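Local structure of putative periplasmic protein (Salmonella enterica, 3OE3) at residues E39-R44 with E55-Y61; N60-K64 with L74-D78. The protein is a periplasmic inhibitor of C-type lysozyme, a small beta barrel that probably protects the bacterium against host lysozymes. All blocks are in the same frame, centred on the assembly; numbering follows the deposited sequence.

Interaction 1 of 2, residues E39-R44 with E55-Y61; sequences EMIPMR and EAIDKNY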
# COMPACT_ATOMS: atom_id res chain seq x y z
N GLU C 39 6.36 -4.55 -6.53
CA GLU C 39 6.17 -4.91 -5.13
C GLU C 39 5.68 -3.70 -4.36
O GLU C 39 6.11 -2.57 -4.60
CB GLU C 39 7.49 -5.37 -4.50
CG GLU C 39 8.19 -6.50 -5.22
CD GLU C 39 9.39 -7.01 -4.47
OE1 GLU C 39 10.17 -6.18 -3.94
OE2 GLU C 39 9.57 -8.24 -4.41
N MSE C 40 4.82 -3.94 -3.38
CA MSE C 40 4.44 -2.90 -2.46
C MSE C 40 5.41 -2.85 -1.27
O MSE C 40 5.76 -3.89 -0.69
CB MSE C 40 3.02 -3.14 -1.98
CG MSE C 40 1.98 -2.79 -3.03
SE MSE C 40 0.14 -2.94 -2.34
CE MSE C 40 0.13 -4.86 -2.06
N ILE C 41 5.86 -1.64 -0.94
CA ILE C 41 6.84 -1.41 0.10
C ILE C 41 6.26 -0.54 1.21
O ILE C 41 6.04 0.66 1.04
CB ILE C 41 8.12 -0.74 -0.48
CG1 ILE C 41 8.64 -1.54 -1.68
CG2 ILE C 41 9.19 -0.60 0.61
CD1 ILE C 41 9.18 -2.88 -1.32
N PRO C 42 5.94 -1.16 2.36
CA PRO C 42 5.45 -0.37 3.49
C PRO C 42 6.58 0.43 4.12
O PRO C 42 7.70 -0.08 4.24
CB PRO C 42 4.95 -1.42 4.48
CG PRO C 42 5.08 -2.74 3.83
CD PRO C 42 5.91 -2.61 2.61
N MSE C 43 6.29 1.67 4.50
CA MSE C 43 7.27 2.59 5.05
C MSE C 43 6.76 3.25 6.32
O MSE C 43 5.55 3.42 6.49
CB MSE C 43 7.61 3.65 4.02
CG MSE C 43 7.83 3.06 2.65
SE MSE C 43 8.21 4.48 1.35
CE MSE C 43 10.10 4.66 1.66
N ARG C 44 7.68 3.64 7.19
CA ARG C 44 7.33 4.30 8.45
C ARG C 44 7.87 5.73 8.41
O ARG C 44 8.88 6.01 7.75
CB ARG C 44 7.96 3.55 9.64
CG ARG C 44 9.48 3.57 9.62
CD ARG C 44 10.08 2.95 10.86
NE ARG C 44 9.64 3.65 12.06
CZ ARG C 44 10.26 4.71 12.58
NH1 ARG C 44 11.36 5.20 12.01
NH2 ARG C 44 9.78 5.28 13.68
N GLU C 55 10.85 5.73 5.62
CA GLU C 55 11.79 4.68 5.27
C GLU C 55 11.10 3.33 5.27
O GLU C 55 10.15 3.09 6.01
CB GLU C 55 12.98 4.66 6.24
CG GLU C 55 12.62 4.26 7.66
CD GLU C 55 13.84 4.08 8.56
OE1 GLU C 55 14.98 4.03 8.05
OE2 GLU C 55 13.65 3.96 9.79
N ALA C 56 11.58 2.42 4.42
CA ALA C 56 11.01 1.09 4.36
C ALA C 56 11.16 0.39 5.71
O ALA C 56 12.21 0.47 6.35
CB ALA C 56 11.69 0.27 3.25
N ILE C 57 10.09 -0.28 6.13
CA ILE C 57 10.09 -1.04 7.37
C ILE C 57 10.97 -2.28 7.26
O ILE C 57 11.61 -2.69 8.23
CB ILE C 57 8.66 -1.39 7.77
CG1 ILE C 57 7.90 -0.10 8.05
CG2 ILE C 57 8.65 -2.29 9.00
CD1 ILE C 57 6.45 -0.26 8.20
N ASP C 58 11.00 -2.87 6.07
CA ASP C 58 11.83 -4.05 5.81
C ASP C 58 13.24 -3.57 5.50
O ASP C 58 13.48 -2.97 4.47
CB ASP C 58 11.25 -4.85 4.64
CG ASP C 58 12.01 -6.15 4.37
OD1 ASP C 58 13.18 -6.27 4.78
OD2 ASP C 58 11.41 -7.05 3.74
N LYS C 59 14.17 -3.85 6.41
CA LYS C 59 15.54 -3.34 6.28
C LYS C 59 16.28 -3.86 5.04
O LYS C 59 17.34 -3.33 4.69
CB LYS C 59 16.34 -3.64 7.55
CG LYS C 59 15.79 -2.96 8.80
CD LYS C 59 16.66 -3.23 10.02
CE LYS C 59 16.65 -4.70 10.39
NZ LYS C 59 15.30 -5.16 10.82
N ASN C 60 15.75 -4.89 4.39
CA ASN C 60 16.30 -5.36 3.12
C ASN C 60 16.12 -4.33 2.00
O ASN C 60 16.81 -4.39 0.98
CB ASN C 60 15.66 -6.69 2.71
CG ASN C 60 16.19 -7.87 3.52
OD1 ASN C 60 17.40 -8.00 3.72
ND2 ASN C 60 15.29 -8.72 3.97
N TYR C 61 15.17 -3.42 2.18
CA TYR C 61 14.94 -2.36 1.20
C TYR C 61 15.55 -1.06 1.70
O TYR C 61 15.55 -0.78 2.90
CB TYR C 61 13.44 -2.17 0.97
CG TYR C 61 12.77 -3.37 0.35
CD1 TYR C 61 12.57 -3.45 -1.02
CD2 TYR C 61 12.34 -4.42 1.14
CE1 TYR C 61 11.95 -4.55 -1.58
CE2 TYR C 61 11.73 -5.53 0.59
CZ TYR C 61 11.53 -5.58 -0.77
OH TYR C 61 10.92 -6.68 -1.32
O HOH W 1 9.21 -2.43 3.87
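Arg44 and Glu55 grip each other twice through their backbones, Arg44 N giving to Glu55 O at 2.8 Å and Glu55 N to Arg44 O at 2.9 Å. They form an antiparallel hydrogen-bonded pair in the beta hairpin of strands 39-45 and 52-56, part of the eight-stranded barrel. Ile57 N extends the ladder past the end of the second strand with a bond to Pro42 O. That carbonyl also accepts a hydrogen bond from a water, which in turn accepts from Asp58 N, so the chain stays tied to strand 39-45 as it turns away.

At the far end of the contact, Tyr61 OH donates to Glu39 OE1 at 2.8 Å, coming in from above the carboxylate plane, while the oxygen itself lies at the edge of the phenol ring. The type I turn from Asp58 to Tyr61, braced by an Asx turn in which Asp58 OD1 accepts from Asn60 N, brings the ring back alongside strand 39-45, against Ile41. The salt bridge between Arg44 NH1 and Glu55 OE2 is long and weak at 3.4 Å. Both side chains start with CG wedged between the backbone N and the carbonyl carbon (chi1 64° and 67°) and run side by side, pointing the same way.

Apolar groups fill the span between these polar ends. Pro42 CB approaches Ile57 CD1, and both residues also pack on Ile5 of the second subunit, which brings this part of the hairpin into the dimer interface. Ile41 divides its branches: CG2 touches Ala56 CB at 3.7 Å, whereas CD1 sits over one face of the Tyr61 ring in a CH-pi contact, 3.5 Å from the centroid and offset toward CE1.

Interaction 2 of 2, residues N60-K64 with L74-D78; sequences NYTYK and LVEGD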
# COMPACT_ATOMS: atom_id res chain seq x y z
N ASN C 60 15.75 -4.89 4.39
CA ASN C 60 16.30 -5.36 3.12
C ASN C 60 16.12 -4.33 2.00
O ASN C 60 16.81 -4.39 0.98
CB ASN C 60 15.66 -6.69 2.71
CG ASN C 60 16.19 -7.87 3.52
OD1 ASN C 60 17.40 -8.00 3.72
ND2 ASN C 60 15.29 -8.72 3.97
N TYR C 61 15.17 -3.42 2.18
CA TYR C 61 14.94 -2.36 1.20
C TYR C 61 15.55 -1.06 1.70
O TYR C 61 15.55 -0.78 2.90
CB TYR C 61 13.44 -2.17 0.97
CG TYR C 61 12.77 -3.37 0.35
CD1 TYR C 61 12.57 -3.45 -1.02
CD2 TYR C 61 12.34 -4.42 1.14
CE1 TYR C 61 11.95 -4.55 -1.58
CE2 TYR C 61 11.73 -5.53 0.59
CZ TYR C 61 11.53 -5.58 -0.77
OH TYR C 61 10.92 -6.68 -1.32
N THR C 62 16.07 -0.27 0.77
CA THR C 62 16.70 0.99 1.15
C THR C 62 15.95 2.20 0.59
O THR C 62 16.47 3.31 0.60
CB THR C 62 18.17 1.04 0.68
OG1 THR C 62 18.21 1.03 -0.76
CG2 THR C 62 18.95 -0.15 1.22
N TYR C 63 14.72 1.99 0.12
CA TYR C 63 13.91 3.11 -0.33
C TYR C 63 13.64 4.08 0.80
O TYR C 63 13.30 3.68 1.92
CB TYR C 63 12.56 2.62 -0.90
CG TYR C 63 12.69 1.79 -2.16
CD1 TYR C 63 13.19 2.34 -3.34
CD2 TYR C 63 12.30 0.46 -2.17
CE1 TYR C 63 13.29 1.59 -4.48
CE2 TYR C 63 12.41 -0.31 -3.32
CZ TYR C 63 12.91 0.26 -4.47
OH TYR C 63 13.03 -0.50 -5.62
N LYS C 64 13.79 5.36 0.49
CA LYS C 64 13.35 6.43 1.36
C LYS C 64 12.58 7.47 0.54
O LYS C 64 12.95 7.81 -0.60
CB LYS C 64 14.54 7.07 2.09
CG LYS C 64 15.21 6.14 3.10
CD LYS C 64 16.35 6.85 3.83
CE LYS C 64 16.84 6.04 5.02
NZ LYS C 64 17.13 4.62 4.65
N LEU C 74 11.81 10.25 -4.33
CA LEU C 74 12.07 8.86 -3.95
C LEU C 74 13.49 8.47 -4.34
O LEU C 74 13.92 8.63 -5.49
CB LEU C 74 11.05 7.89 -4.59
CG LEU C 74 11.23 6.41 -4.24
CD1 LEU C 74 10.94 6.15 -2.77
CD2 LEU C 74 10.33 5.55 -5.13
N VAL C 75 14.22 7.99 -3.34
CA VAL C 75 15.59 7.54 -3.52
C VAL C 75 15.79 6.13 -2.98
O VAL C 75 14.93 5.58 -2.29
CB VAL C 75 16.61 8.51 -2.87
CG1 VAL C 75 16.42 9.93 -3.40
CG2 VAL C 75 16.50 8.47 -1.36
N GLU C 76 16.95 5.55 -3.29
CA GLU C 76 17.35 4.27 -2.73
C GLU C 76 18.84 4.34 -2.45
O GLU C 76 19.53 5.24 -2.95
CB GLU C 76 17.06 3.14 -3.74
CG GLU C 76 17.79 3.31 -5.07
CD GLU C 76 17.39 2.27 -6.11
OE1 GLU C 76 16.86 1.21 -5.72
OE2 GLU C 76 17.61 2.52 -7.31
N GLY C 77 19.33 3.39 -1.67
CA GLY C 77 20.76 3.33 -1.38
C GLY C 77 21.30 4.65 -0.86
O GLY C 77 20.70 5.30 -0.00
N ASP C 78 22.46 5.04 -1.39
CA ASP C 78 23.10 6.28 -0.98
C ASP C 78 22.50 7.47 -1.70
O ASP C 78 23.17 8.15 -2.48
CB ASP C 78 24.61 6.21 -1.26
CG ASP C 78 25.34 7.48 -0.85
OD1 ASP C 78 24.81 8.23 -0.00
OD2 ASP C 78 26.44 7.72 -1.38
O HOH W 2 18.11 5.39 1.24
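Thr62 OG1 accepts a hydrogen bond from Gly77 N at 2.8 Å, joining the loop before strand 64-68 to the residue that follows strand 71-76. The hydroxyl reaches this N-H because OG1 lies between the backbone N and the carbonyl carbon of its own residue (chi1 65°). Alongside it, a water donates to both Thr62 O and Gly77 O, making a second link between the same two residues. Gly77 has a positive phi (53°), a conformation that favours glycine, and here the chain leaves the strand. Thr62 O also receives a CA-H...O contact from Glu76.

Two steps further along, regular pairing takes over. Lys64 N donates to Val75 O at 3.0 Å, and Val75 N returns a bond to Lys64 O. This antiparallel hydrogen-bonded pair belongs to the meander of the eight-stranded barrel, in which strands 64-68 and 71-76 are neighbours. Val75 O is approached by Tyr63 CA as well, at 3.3 Å, so one carbonyl meets both an N-H and a CA-H of residues 63-64 opposite.

Tyr63 and Glu76 lie side by side and point the same way, their ring and carboxylate planes only 14° apart. Glu76 OE1 comes within 3.8 Å of Tyr63 CE1, a loose approach compared with the backbone bonds. Leu74 CD1 reaches the other strand at Lys64 O, 3.4 Å away, with Tyr63 CB nearby. Buried Leu74 rests on Ile34 and Gln36 of strand 30-36 and on Val82 of strand 80-88; Tyr63, partly exposed, packs against Met43 and Gln36. On the other face, Lys64 CB stands beside Val75 CG2 at 4.2 Å.

Overall arrangement
The two contacts lie on the same side of the chain's centre, with centres about 9 Å apart, and follow each other along the chain: interaction 1 ends on Asn60 and Tyr61, where interaction 2 begins. Together they cover four successive strands of one antiparallel sheet, 39-45, 52-56, 64-68 and 71-76. A probable backbone bond from Ala56 N to Tyr63 O joins them directly, and the CE methyl of Met43 packs on Tyr63 O and Lys64 CA. Interaction 1 also borders the second subunit, whereas no other chain of the assembly touches interaction 2. The two tie the 57-63 connection to strands on both flanks, so the barrel wall runs on from strand 52-56 to 64-68.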